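PDB 4DLL: 2-hydroxy-3-oxopropionate reductase, which probably catalyses the reversible NAD(P)-dependent reduction of 2-hydroxy-3-oxopropionate (tartronate semialdehyde) to glycerate. Local coordinates for residues A[85-91]-A[110-115]; A[118-123]-A[143-149]; A[57-61]-A[75-81]; A[49-55]-A[178-183]; A[36-40]-A[93-97]. All blocks are in the same frame, centred on the assembly; numbering follows the deposited sequence.

Contact 1: A[85-91]-A[110-115]; sequences ARDADIV and VAAAMK
Lys-115 reaches over the turn 85-88 and sets its ammonium group against Asp-89, with NZ 2.8 Å from OD1 in a salt bridge. The nitrogen does not approach in the plane of the carboxylate: it lies 42° above it. Two bends in the lysine chain, at chi3 (-90°) and chi4, fold the tip back onto the backbone. CE thereby rests 3.1 Å from the carbonyl O of Ala-88, and NZ adds a weak hydrogen bond of 3.2 Å to the O of Asp-87. The carboxylate of Asp-87 is a more distant charge, and its OD2 pairs instead with Lys-33. Asp-89 is shared as well, since its OD2 accepts from the backbone N of Lys-33 and of Arg-32.

The apolar half of the contact lies on the other side of the turn. Ala-85 CB sits 3.7 Å from CG1 of Val-110 and 4.1 Å from CG of Met-114, a selenomethionine. Beyond CG that chain turns at chi3 (64°), which carries its methyl CE to 4.0 Å from CG2 of Val-91. A water lies 2.6 Å from the O of Ala-85, between the turn and the backbone N of Lys-115. A methionine in place of Lys-115 would probably leave Asp-89 OD1 without its cationic mate and the carbonyl of Asp-87 without that weak bond.

The chemistry therefore divides: one salt bridge and one weak bond tie the loop before strand 90-93 to the segment after helix 110-113, while Ala-85 packs on Val-110 of that helix and the selenomethionine after it reaches Val-91 of the strand.

Contact 2: A[118-123]-A[143-149]; sequences SLFLDM and IAHLDTP
Matching first torsions bring Phe-120 and His-145 together: each has CG opposite its own backbone N (chi1 179° and -173°), so the two rings leave neighbouring strands side by side and point the same way. Their planes are 25° apart but slid past one another, with centroids 5.5 Å apart, and the touch is made by Phe-120 CD1 and His-145 CD2 at 3.5 Å. On the reverse face of the sheet the leucines interlock. Leu-119 CG meets Ala-144 CB at 3.7 Å, and CD1 of Leu-146 touches both Leu-119 CD2 (3.8 Å) and Leu-121 CD1 (4.1 Å).

Parallel backbone bonds join the strands in one-to-one register from Leu-119/Ala-144 to Asp-122/Asp-147. The straightest runs from Asp-122 N to Leu-146 O (3.1 Å), and the shortest from Thr-148 N to Asp-122 O (2.8 Å). Helix 128-140 connects the strands as a beta-alpha-beta crossover and packs on both rings, while Ser-176 of helix 170-183 touches the leucine face.

Backbone polarity is thus paid for within the sheet. The leucine and alanine face is apolar; the other mixes the rings with Asp-122 and with Asp-147, whose carboxylate accepts from Gly-193 N and Gln-196 N. His-145 NE2 and Thr-148 OG1 are buried without a polar partner in the model.

Contact 3: A[57-61]-A[75-81]; sequences LQVWN and ATIHEQA
Trp-60 and Ala-81 form the tight end of this contact. The indole, swung out with CG opposite the backbone N, takes the methyl of Ala-81 over one face: CB lies 3.7 Å from the centroid of the five-membered ring and 21° off its normal, a CH-pi contact. At the ring edge, NE1 gives a weak, bent hydrogen bond to the O of Glu-79 (2.9 Å). The aliphatic side of the strands is similarly close. Val-59 CB touches Ile-77 CD1 at 3.7 Å, and Ala-75 CB fits against both Leu-57 CD2 and Val-59 CG2, each at 3.8 Å.

Between these groups three parallel backbone bonds link the strands, the shortest from Val-59 N to Thr-76 O at 2.9 Å.

The looser, polar group shares the sheet face of Trp-60. Gln-58 bends at chi2, curling its amide towards His-78, whose NE2 donates to OE1 at 3.0 Å. This bond is nearly straight (174°) and lies in the imidazole plane, although amide and ring planes are 65° apart; it implies that NE2 carries a proton. Thr-76 beside this pair is the most exposed of the three. Past the last strand bond a water bridges the backbones, accepting from Asn-61 N and donating to His-78 O.

Strand 76-78 is the outermost on this side of the sheet within the chain. Helix 64-71 makes the crossover and lays Leu-70 on Val-59 and Ile-77, helix 43-52 packs on Leu-57, and Ala-84 of helix 81-85 meets Trp-60, while strand 33-37 flanks strand 56-60 on its other edge.

Contact 4: A[49-55]-A[178-183]; sequences RLCEAGY and PLLKVF
This is a mainly apolar helix-to-helix contact, in which the C-terminal end of helix 43-52 and the turn after it meet the C-terminal part of helix 170-183. The evidence is in the side chains: Val-182 fits among Arg-49, Ala-53 and Tyr-55, its CG1 3.8 Å from Arg-49 CB and its CG2 4.0 Å from Tyr-55 CE1. Tyr-55 offers a ring face to Leu-179, whose CD1 stands 4.1 Å from the centroid and only 12° off the normal, a CH-pi contact. That same methyl is pressed to 3.3 Å from Leu-50 CD1, tighter than usual, and Leu-50 CD1 also meets Phe-183 CZ at 3.8 Å.

One polar link borders the cluster. Arg-49 bends at chi3 (94°), bringing NH1 edge-on to the O of Val-182 for a weak hydrogen bond (2.7 Å, 127°). A serine replacing Tyr-55 would probably open a gap beside Val-182 and strip Leu-179 CD1 of its aromatic seat.

Gly-54, with positive phi, ends helix 43-52 in a Schellman motif and turns the chain towards Tyr-55. Side chains from strands 33-37 and 90-93 meet Leu-179 beneath, an arrangement characteristic of helices lying on one face of a Rossmann-type sheet.

Contact 5: A[36-40]-A[93-97]; sequences FLGTG and SMLEN. With SO4 (sulfate ion), chain C.
Met-94, a selenomethionine, packs against the first strand and glycine-rich turn of a Rossmann-type fold, where Gly-38 and Gly-40 fit the GxGxxG pattern of dinucleotide-binding domains. Its CB starts 3.7 Å from the O of Gly-38. From there the chain runs out extended (chi2 177°), passing SE by the O of Thr-39 and over the Phe-36 ring, 4.3 Å from the centroid and 21° off the normal, a Met-aromatic contact. The terminal CE continues over that face, closest to Phe-36 CZ at 3.7 Å and displaced towards the rim.

The backbone anchors this course: Met-94 N donates to Leu-37 O in a nearly straight bond (2.8 Å), next to the parallel bridge between Leu-37 and Ser-93. Leu-95 then folds over the same carbonyl, with CG 3.6 Å from Leu-37 O. Leu-95 leaves no room for a side chain at Gly-38, where a beta carbon would run into CD2.

Helix 43-52 follows the turn and lays Met-46 on Met-94. A sulfate, probably from the crystallisation liquor, rests at the turn and also bonds to Arg-62 N; its position is consistent with a pocket for a cofactor phosphate. It accepts a nearly straight hydrogen bond from Thr-39 N to sulfate O1, 2.9 Å long.

Overall arrangement
All five contacts belong to one Rossmann-type domain, and four of them reach its central sheet directly. Contacts 2 and 5 are the buried ones: strand 90-93, whose end enters contact 5 at Ser-93, lies between strands 33-37 and 119-122, with Ser-93 bonded through its backbone to Leu-121. Contact 3 lies towards the sheet's edge and contact 1 at the start of strand 90-93; both are partly exposed and use polar or charged side chains on their outer sides, yet meet where Val-110 touches Ala-81. Contact 4 differs in joining two helices, chiefly through carbon; Leu-50 reaches Phe-36 of contact 5 and Leu-57 of contact 3, while Leu-179 reaches Leu-121 of contact 2. Contacts 2 and 3 do not touch.

Contact 1: A[85-91]-A[110-115]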
# COMPACT_ATOMS: atom_id res chain seq x y z
N ALA A 85 27.31 18.78 21.58
CA ALA A 85 27.49 19.07 20.15
C ALA A 85 28.88 19.55 19.77
O ALA A 85 29.40 19.25 18.68
CB ALA A 85 26.43 20.09 19.68
N ARG A 86 29.49 20.30 20.67
CA ARG A 86 30.66 21.08 20.32
C ARG A 86 31.79 20.37 19.57
O ARG A 86 32.33 20.92 18.63
CB ARG A 86 31.16 21.87 21.53
CG ARG A 86 31.67 21.07 22.71
CD ARG A 86 32.17 22.03 23.82
NE ARG A 86 32.85 23.21 23.27
CZ ARG A 86 34.11 23.23 22.82
NH1 ARG A 86 34.88 22.12 22.82
NH2 ARG A 86 34.60 24.37 22.33
N ASP A 87 32.14 19.16 19.96
CA ASP A 87 33.31 18.49 19.33
C ASP A 87 32.90 17.49 18.22
O ASP A 87 33.75 16.79 17.63
CB ASP A 87 34.20 17.84 20.42
CG ASP A 87 35.56 17.33 19.87
OD1 ASP A 87 36.25 18.07 19.09
OD2 ASP A 87 35.93 16.17 20.24
N ALA A 88 31.61 17.48 17.89
CA ALA A 88 31.05 16.54 16.93
C ALA A 88 31.45 16.90 15.53
O ALA A 88 31.51 18.09 15.18
CB ALA A 88 29.54 16.49 17.02
N ASP A 89 31.71 15.87 14.75
CA ASP A 89 31.78 15.95 13.29
C ASP A 89 30.39 16.00 12.68
O ASP A 89 30.16 16.74 11.75
CB ASP A 89 32.48 14.69 12.75
CG ASP A 89 33.89 14.56 13.27
OD1 ASP A 89 34.63 15.55 13.24
OD2 ASP A 89 34.27 13.46 13.73
N ILE A 90 29.47 15.18 13.20
CA ILE A 90 28.09 15.10 12.72
C ILE A 90 27.17 15.19 13.96
O ILE A 90 27.33 14.43 14.92
CB ILE A 90 27.86 13.85 11.92
CG1 ILE A 90 28.81 13.81 10.69
CG2 ILE A 90 26.38 13.75 11.53
CD1 ILE A 90 28.47 12.73 9.63
N VAL A 91 26.26 16.16 13.96
CA VAL A 91 25.25 16.23 15.01
C VAL A 91 23.89 15.78 14.45
O VAL A 91 23.40 16.35 13.48
CB VAL A 91 25.17 17.65 15.59
CG1 VAL A 91 23.90 17.82 16.50
CG2 VAL A 91 26.48 17.97 16.36
N VAL A 110 23.44 25.48 20.44
CA VAL A 110 24.07 24.32 19.80
C VAL A 110 24.75 24.82 18.53
O VAL A 110 25.92 24.52 18.26
CB VAL A 110 23.04 23.18 19.51
CG1 VAL A 110 23.58 22.15 18.51
CG2 VAL A 110 22.64 22.49 20.80
N ALA A 111 24.01 25.61 17.77
CA ALA A 111 24.55 26.09 16.51
C ALA A 111 25.81 26.89 16.76
O ALA A 111 26.83 26.71 16.09
CB ALA A 111 23.53 26.90 15.73
N ALA A 112 25.72 27.77 17.76
CA ALA A 112 26.79 28.69 18.13
C ALA A 112 28.05 27.91 18.43
O ALA A 112 29.14 28.31 18.03
CB ALA A 112 26.38 29.52 19.35
N ALA A 113 27.87 26.77 19.09
CA ALA A 113 28.98 25.96 19.57
C ALA A 113 29.57 24.91 18.60
O ALA A 113 30.66 24.41 18.84
CB ALA A 113 28.61 25.32 20.89
N MSE A 114 28.89 24.59 17.51
CA MSE A 114 29.46 23.60 16.57
C MSE A 114 30.74 24.03 15.82
O MSE A 114 30.88 25.18 15.43
CB MSE A 114 28.39 23.08 15.60
CG MSE A 114 27.35 22.13 16.25
SE MSE A 114 25.76 21.78 15.02
CE MSE A 114 26.66 20.80 13.47
N LYS A 115 31.66 23.07 15.65
CA LYS A 115 32.86 23.13 14.80
C LYS A 115 32.64 23.76 13.45
O LYS A 115 31.55 23.69 12.91
CB LYS A 115 33.34 21.71 14.49
CG LYS A 115 34.37 21.11 15.42
CD LYS A 115 35.20 20.00 14.70
CE LYS A 115 34.57 18.61 14.85
NZ LYS A 115 35.55 17.46 15.03
O HOH W 1 30.37 20.08 16.39

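Contact 2: A[118-123]-A[143-149]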
# COMPACT_ATOMS: atom_id res chain seq x y z
N SER A 118 31.50 20.95 10.42
CA SER A 118 30.66 19.93 10.98
C SER A 118 29.34 19.88 10.19
O SER A 118 28.99 20.85 9.51
CB SER A 118 30.41 20.22 12.48
OG SER A 118 29.72 21.47 12.63
N LEU A 119 28.60 18.81 10.37
CA LEU A 119 27.33 18.62 9.68
C LEU A 119 26.21 18.41 10.70
O LEU A 119 26.42 17.73 11.69
CB LEU A 119 27.39 17.37 8.78
CG LEU A 119 27.63 17.60 7.29
CD1 LEU A 119 29.13 17.94 7.03
CD2 LEU A 119 27.16 16.44 6.43
N PHE A 120 25.03 18.95 10.39
CA PHE A 120 23.86 18.76 11.18
C PHE A 120 22.83 17.98 10.37
O PHE A 120 22.47 18.39 9.31
CB PHE A 120 23.29 20.11 11.60
CG PHE A 120 22.03 20.03 12.42
CD1 PHE A 120 20.78 20.06 11.79
CD2 PHE A 120 22.07 20.04 13.80
CE1 PHE A 120 19.56 20.04 12.51
CE2 PHE A 120 20.88 20.02 14.56
CZ PHE A 120 19.61 20.02 13.91
N LEU A 121 22.42 16.83 10.90
CA LEU A 121 21.47 15.92 10.26
C LEU A 121 20.17 16.05 11.01
O LEU A 121 20.11 15.67 12.18
CB LEU A 121 21.96 14.46 10.35
CG LEU A 121 22.66 13.89 9.10
CD1 LEU A 121 23.69 14.80 8.51
CD2 LEU A 121 23.28 12.53 9.35
N ASP A 122 19.15 16.60 10.36
CA ASP A 122 17.83 16.63 10.96
C ASP A 122 16.95 15.48 10.51
O ASP A 122 16.58 15.38 9.35
CB ASP A 122 17.11 17.98 10.82
CG ASP A 122 16.04 18.15 11.92
OD1 ASP A 122 15.57 17.10 12.46
OD2 ASP A 122 15.71 19.32 12.28
N MSE A 123 16.68 14.61 11.48
CA MSE A 123 15.80 13.45 11.34
C MSE A 123 14.45 13.74 11.92
O MSE A 123 13.51 13.07 11.57
CB MSE A 123 16.35 12.26 12.10
CG MSE A 123 17.67 11.84 11.57
SE MSE A 123 18.00 9.99 12.08
CE MSE A 123 18.90 9.48 10.26
N ILE A 143 28.03 25.97 8.90
CA ILE A 143 27.60 24.60 9.24
C ILE A 143 26.59 24.11 8.22
O ILE A 143 25.56 24.76 7.97
CB ILE A 143 26.92 24.50 10.64
CG1 ILE A 143 27.76 25.15 11.75
CG2 ILE A 143 26.59 23.07 10.98
CD1 ILE A 143 26.85 25.67 12.84
N ALA A 144 26.93 22.95 7.66
CA ALA A 144 26.11 22.20 6.72
C ALA A 144 24.89 21.59 7.40
O ALA A 144 24.87 21.32 8.57
CB ALA A 144 26.99 21.04 6.00
N HIS A 145 23.87 21.33 6.61
CA HIS A 145 22.60 20.83 7.06
C HIS A 145 22.14 19.88 5.97
O HIS A 145 22.23 20.20 4.79
CB HIS A 145 21.64 21.99 7.12
CG HIS A 145 20.31 21.68 7.74
ND1 HIS A 145 19.26 21.14 7.02
CD2 HIS A 145 19.82 21.92 8.98
CE1 HIS A 145 18.21 21.00 7.81
NE2 HIS A 145 18.53 21.46 9.00
N LEU A 146 21.68 18.69 6.36
CA LEU A 146 20.86 17.87 5.48
C LEU A 146 19.64 17.55 6.26
O LEU A 146 19.70 17.53 7.48
CB LEU A 146 21.51 16.52 5.23
CG LEU A 146 22.61 16.53 4.24
CD1 LEU A 146 23.71 17.03 5.04
CD2 LEU A 146 22.77 15.05 3.97
N ASP A 147 18.56 17.21 5.56
CA ASP A 147 17.35 16.85 6.26
C ASP A 147 17.17 15.41 5.83
O ASP A 147 17.09 15.14 4.62
CB ASP A 147 16.12 17.78 5.94
CG ASP A 147 15.91 18.02 4.45
OD1 ASP A 147 16.79 18.63 3.77
OD2 ASP A 147 14.83 17.65 3.95
N THR A 148 17.22 14.52 6.81
CA THR A 148 17.34 13.10 6.56
C THR A 148 16.34 12.26 7.37
O THR A 148 16.73 11.43 8.22
CB THR A 148 18.82 12.59 6.74
OG1 THR A 148 19.18 12.54 8.12
CG2 THR A 148 19.82 13.50 6.02
N PRO A 149 15.03 12.49 7.13
CA PRO A 149 14.00 11.60 7.76
C PRO A 149 14.03 10.18 7.29
O PRO A 149 14.56 9.88 6.18
CB PRO A 149 12.68 12.23 7.35
CG PRO A 149 13.02 13.02 6.15
CD PRO A 149 14.40 13.54 6.33

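Contact 3: A[57-61]-A[75-81]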
# COMPACT_ATOMS: atom_id res chain seq x y z
N LEU A 57 30.20 8.28 20.57
CA LEU A 57 28.89 8.87 20.63
C LEU A 57 28.68 9.73 21.84
O LEU A 57 28.91 9.26 22.96
CB LEU A 57 27.85 7.73 20.61
CG LEU A 57 26.39 8.17 20.56
CD1 LEU A 57 26.07 8.89 19.23
CD2 LEU A 57 25.46 6.95 20.84
N GLN A 58 28.25 10.98 21.61
CA GLN A 58 27.80 11.88 22.68
C GLN A 58 26.31 12.06 22.52
O GLN A 58 25.79 12.04 21.41
CB GLN A 58 28.44 13.27 22.59
CG GLN A 58 29.94 13.36 22.24
CD GLN A 58 30.85 12.62 23.24
OE1 GLN A 58 30.66 12.70 24.48
NE2 GLN A 58 31.81 11.88 22.70
N VAL A 59 25.62 12.26 23.63
CA VAL A 59 24.19 12.36 23.65
C VAL A 59 23.75 13.50 24.56
O VAL A 59 24.33 13.70 25.59
CB VAL A 59 23.56 11.04 24.22
CG1 VAL A 59 22.02 11.16 24.27
CG2 VAL A 59 23.95 9.82 23.41
N TRP A 60 22.74 14.27 24.17
CA TRP A 60 21.99 15.09 25.10
C TRP A 60 20.54 14.63 24.96
O TRP A 60 20.06 14.42 23.86
CB TRP A 60 22.13 16.58 24.73
CG TRP A 60 21.18 17.42 25.48
CD1 TRP A 60 21.33 17.89 26.77
CD2 TRP A 60 19.89 17.85 25.03
NE1 TRP A 60 20.19 18.58 27.15
CE2 TRP A 60 19.30 18.59 26.10
CE3 TRP A 60 19.17 17.69 23.84
CZ2 TRP A 60 18.04 19.19 26.00
CZ3 TRP A 60 17.92 18.29 23.73
CH2 TRP A 60 17.36 19.03 24.82
N ASN A 61 19.84 14.40 26.06
CA ASN A 61 18.48 13.94 25.94
C ASN A 61 17.71 14.31 27.22
O ASN A 61 18.30 14.92 28.09
CB ASN A 61 18.43 12.46 25.59
CG ASN A 61 18.68 11.56 26.78
OD1 ASN A 61 19.56 11.80 27.58
ND2 ASN A 61 17.89 10.52 26.90
N ALA A 75 28.14 5.59 25.22
CA ALA A 75 27.84 6.99 24.96
C ALA A 75 28.12 7.90 26.17
O ALA A 75 27.88 7.50 27.30
CB ALA A 75 26.39 7.11 24.51
N THR A 76 28.59 9.12 25.92
CA THR A 76 28.75 10.11 26.97
C THR A 76 27.52 11.03 26.99
O THR A 76 27.20 11.68 25.99
CB THR A 76 30.03 10.99 26.76
OG1 THR A 76 31.17 10.17 26.51
CG2 THR A 76 30.30 11.89 28.02
N ILE A 77 26.87 11.12 28.13
CA ILE A 77 25.69 11.96 28.24
C ILE A 77 26.07 13.35 28.77
O ILE A 77 26.90 13.46 29.65
CB ILE A 77 24.63 11.29 29.10
CG1 ILE A 77 24.57 9.77 28.82
CG2 ILE A 77 23.28 11.95 28.96
CD1 ILE A 77 24.21 9.29 27.43
N HIS A 78 25.49 14.41 28.23
CA HIS A 78 25.74 15.77 28.73
C HIS A 78 24.45 16.40 29.23
O HIS A 78 23.36 16.08 28.74
CB HIS A 78 26.40 16.62 27.65
CG HIS A 78 27.64 15.99 27.10
ND1 HIS A 78 28.90 16.45 27.40
CD2 HIS A 78 27.82 14.90 26.31
CE1 HIS A 78 29.80 15.69 26.80
NE2 HIS A 78 29.17 14.74 26.14
N GLU A 79 24.55 17.25 30.25
CA GLU A 79 23.36 17.92 30.78
C GLU A 79 22.86 19.02 29.80
O GLU A 79 21.66 19.20 29.63
CB GLU A 79 23.63 18.47 32.21
CG GLU A 79 22.44 19.20 32.89
CD GLU A 79 21.27 18.28 33.28
OE1 GLU A 79 21.39 17.02 33.12
OE2 GLU A 79 20.22 18.83 33.73
N GLN A 80 23.80 19.71 29.15
CA GLN A 80 23.52 20.80 28.18
C GLN A 80 23.87 20.34 26.76
O GLN A 80 24.94 19.75 26.53
CB GLN A 80 24.33 22.05 28.52
CG GLN A 80 23.81 22.88 29.68
CD GLN A 80 24.80 23.97 30.07
OE1 GLN A 80 25.85 24.17 29.43
NE2 GLN A 80 24.49 24.68 31.15
N ALA A 81 22.97 20.61 25.83
CA ALA A 81 23.06 20.13 24.46
C ALA A 81 24.29 20.71 23.75
O ALA A 81 25.01 20.01 23.01
CB ALA A 81 21.78 20.46 23.71
O HOH W 2 21.01 15.10 28.98

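Contact 4: A[49-55]-A[178-183]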
# COMPACT_ATOMS: atom_id res chain seq x y z
N ARG A 49 23.97 0.37 16.81
CA ARG A 49 24.65 0.03 15.56
C ARG A 49 25.78 1.02 15.34
O ARG A 49 26.79 0.69 14.73
CB ARG A 49 23.70 0.03 14.38
CG ARG A 49 22.46 -0.80 14.59
CD ARG A 49 21.76 -1.07 13.30
NE ARG A 49 22.18 -2.34 12.73
CZ ARG A 49 23.00 -2.50 11.68
NH1 ARG A 49 23.51 -1.45 11.04
NH2 ARG A 49 23.30 -3.73 11.27
N LEU A 50 25.60 2.22 15.88
CA LEU A 50 26.56 3.27 15.73
C LEU A 50 27.85 2.95 16.49
O LEU A 50 28.95 2.99 15.93
CB LEU A 50 25.96 4.58 16.24
CG LEU A 50 26.52 5.78 15.53
CD1 LEU A 50 26.28 5.56 14.06
CD2 LEU A 50 25.81 7.00 16.02
N CYS A 51 27.70 2.66 17.77
CA CYS A 51 28.83 2.18 18.59
C CYS A 51 29.42 0.90 17.97
O CYS A 51 30.61 0.84 17.77
CB CYS A 51 28.41 1.99 20.03
SG CYS A 51 27.51 3.44 20.63
N GLU A 52 28.57 -0.05 17.61
CA GLU A 52 29.04 -1.27 16.90
C GLU A 52 29.81 -1.00 15.61
O GLU A 52 30.60 -1.84 15.20
CB GLU A 52 27.90 -2.22 16.59
CG GLU A 52 27.37 -2.97 17.78
CD GLU A 52 26.12 -3.70 17.42
OE1 GLU A 52 26.20 -4.78 16.79
OE2 GLU A 52 25.03 -3.18 17.75
N ALA A 53 29.61 0.14 14.96
CA ALA A 53 30.44 0.49 13.80
C ALA A 53 31.70 1.24 14.22
O ALA A 53 32.53 1.63 13.39
CB ALA A 53 29.63 1.31 12.80
N GLY A 54 31.84 1.45 15.53
CA GLY A 54 33.04 2.05 16.10
C GLY A 54 33.07 3.57 16.09
O GLY A 54 34.14 4.17 16.14
N TYR A 55 31.89 4.20 16.03
CA TYR A 55 31.77 5.63 16.13
C TYR A 55 31.73 5.98 17.58
O TYR A 55 31.18 5.24 18.39
CB TYR A 55 30.46 6.11 15.49
CG TYR A 55 30.49 6.18 13.99
CD1 TYR A 55 30.00 5.11 13.22
CD2 TYR A 55 31.00 7.30 13.34
CE1 TYR A 55 30.03 5.17 11.84
CE2 TYR A 55 31.02 7.37 11.98
CZ TYR A 55 30.52 6.31 11.23
OH TYR A 55 30.54 6.39 9.86
N PRO A 178 28.48 7.49 4.79
CA PRO A 178 28.94 6.38 5.63
C PRO A 178 28.14 6.32 6.95
O PRO A 178 27.81 5.21 7.42
CB PRO A 178 30.43 6.72 5.90
CG PRO A 178 30.85 7.43 4.65
CD PRO A 178 29.60 8.33 4.35
N LEU A 179 27.83 7.47 7.56
CA LEU A 179 27.02 7.39 8.80
C LEU A 179 25.64 6.88 8.46
O LEU A 179 25.08 6.01 9.17
CB LEU A 179 26.92 8.72 9.50
CG LEU A 179 26.01 8.50 10.73
CD1 LEU A 179 26.84 7.83 11.78
CD2 LEU A 179 25.39 9.78 11.20
N LEU A 180 25.12 7.36 7.31
CA LEU A 180 23.81 6.98 6.89
C LEU A 180 23.66 5.49 6.65
O LEU A 180 22.71 4.92 7.14
CB LEU A 180 23.33 7.80 5.69
CG LEU A 180 23.08 9.26 6.10
CD1 LEU A 180 22.58 10.06 4.95
CD2 LEU A 180 22.22 9.42 7.29
N LYS A 181 24.62 4.87 5.93
CA LYS A 181 24.63 3.41 5.67
C LYS A 181 24.49 2.54 6.90
O LYS A 181 24.00 1.41 6.83
CB LYS A 181 25.89 2.97 4.93
CG LYS A 181 26.33 3.84 3.87
CD LYS A 181 25.88 3.40 2.52
CE LYS A 181 26.96 3.71 1.47
NZ LYS A 181 26.60 3.17 0.09
N VAL A 182 24.98 3.01 8.03
CA VAL A 182 24.84 2.27 9.28
C VAL A 182 23.34 2.08 9.60
O VAL A 182 22.94 1.07 10.20
CB VAL A 182 25.58 3.01 10.45
CG1 VAL A 182 25.40 2.30 11.78
CG2 VAL A 182 27.05 3.13 10.18
N PHE A 183 22.51 3.06 9.22
CA PHE A 183 21.09 2.99 9.62
C PHE A 183 20.21 2.36 8.56
O PHE A 183 19.23 1.72 8.90
CB PHE A 183 20.52 4.33 9.96
CG PHE A 183 21.33 5.11 10.94
CD1 PHE A 183 21.72 4.55 12.14
CD2 PHE A 183 21.67 6.43 10.65
CE1 PHE A 183 22.48 5.30 13.06
CE2 PHE A 183 22.42 7.19 11.53
CZ PHE A 183 22.83 6.63 12.75

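Contact 5: A[36-40]-A[93-97]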
# COMPACT_ATOMS: atom_id res chain seq x y z
N PHE A 36 24.01 12.64 19.24
CA PHE A 36 22.55 12.65 19.19
C PHE A 36 22.04 13.75 20.07
O PHE A 36 22.58 14.01 21.15
CB PHE A 36 21.90 11.32 19.65
CG PHE A 36 22.03 10.21 18.66
CD1 PHE A 36 22.76 10.37 17.49
CD2 PHE A 36 21.49 8.94 18.95
CE1 PHE A 36 22.91 9.33 16.56
CE2 PHE A 36 21.63 7.87 18.02
CZ PHE A 36 22.35 8.09 16.82
N LEU A 37 20.97 14.37 19.59
CA LEU A 37 20.15 15.33 20.27
C LEU A 37 18.74 14.74 20.34
O LEU A 37 18.07 14.66 19.36
CB LEU A 37 20.13 16.62 19.45
CG LEU A 37 21.07 17.77 19.76
CD1 LEU A 37 22.43 17.38 20.17
CD2 LEU A 37 21.15 18.83 18.68
N GLY A 38 18.29 14.30 21.52
CA GLY A 38 17.06 13.57 21.61
C GLY A 38 17.27 12.16 21.12
O GLY A 38 18.29 11.84 20.51
N THR A 39 16.31 11.29 21.38
CA THR A 39 16.41 9.91 20.91
C THR A 39 15.23 9.54 20.05
O THR A 39 15.22 8.48 19.48
CB THR A 39 16.51 8.91 22.07
OG1 THR A 39 15.55 9.25 23.08
CG2 THR A 39 17.91 8.94 22.65
N GLY A 40 14.22 10.44 19.96
CA GLY A 40 13.02 10.18 19.13
C GLY A 40 12.50 8.77 19.35
O GLY A 40 12.59 8.24 20.47
N SER A 93 20.00 15.45 15.10
CA SER A 93 18.73 15.69 15.84
C SER A 93 17.60 14.63 15.68
O SER A 93 17.15 14.31 14.59
CB SER A 93 18.18 17.11 15.57
OG SER A 93 16.76 17.15 15.76
N MSE A 94 17.11 14.12 16.80
CA MSE A 94 15.98 13.22 16.82
C MSE A 94 14.89 13.84 17.70
O MSE A 94 14.18 13.17 18.49
CB MSE A 94 16.43 11.85 17.29
CG MSE A 94 17.37 11.21 16.27
SE MSE A 94 17.98 9.54 16.95
CE MSE A 94 18.97 8.77 15.42
N LEU A 95 14.77 15.14 17.57
CA LEU A 95 13.84 15.89 18.35
C LEU A 95 12.42 15.80 17.74
O LEU A 95 12.23 15.23 16.67
CB LEU A 95 14.35 17.32 18.43
CG LEU A 95 15.73 17.41 19.03
CD1 LEU A 95 16.31 18.78 18.82
CD2 LEU A 95 15.63 17.10 20.50
N GLU A 96 11.44 16.37 18.43
CA GLU A 96 10.01 16.16 18.11
C GLU A 96 9.52 16.96 16.92
O GLU A 96 8.91 16.41 16.00
CB GLU A 96 9.11 16.54 19.31
CG GLU A 96 9.08 15.53 20.46
CD GLU A 96 10.20 15.74 21.51
OE1 GLU A 96 10.84 16.83 21.49
OE2 GLU A 96 10.44 14.81 22.35
N ASN A 97 9.74 18.27 16.98
CA ASN A 97 9.18 19.16 16.01
C ASN A 97 10.07 20.37 15.80
O ASN A 97 11.13 20.52 16.45
CB ASN A 97 7.79 19.63 16.47
CG ASN A 97 7.81 20.34 17.82
OD1 ASN A 97 8.59 21.27 18.05
ND2 ASN A 97 6.97 19.87 18.73
S SO4 C . 14.52 11.91 24.53
O1 SO4 C . 14.08 11.78 23.13
O2 SO4 C . 14.99 10.58 24.91
O3 SO4 C . 15.50 13.00 24.68
O4 SO4 C . 13.38 12.28 25.36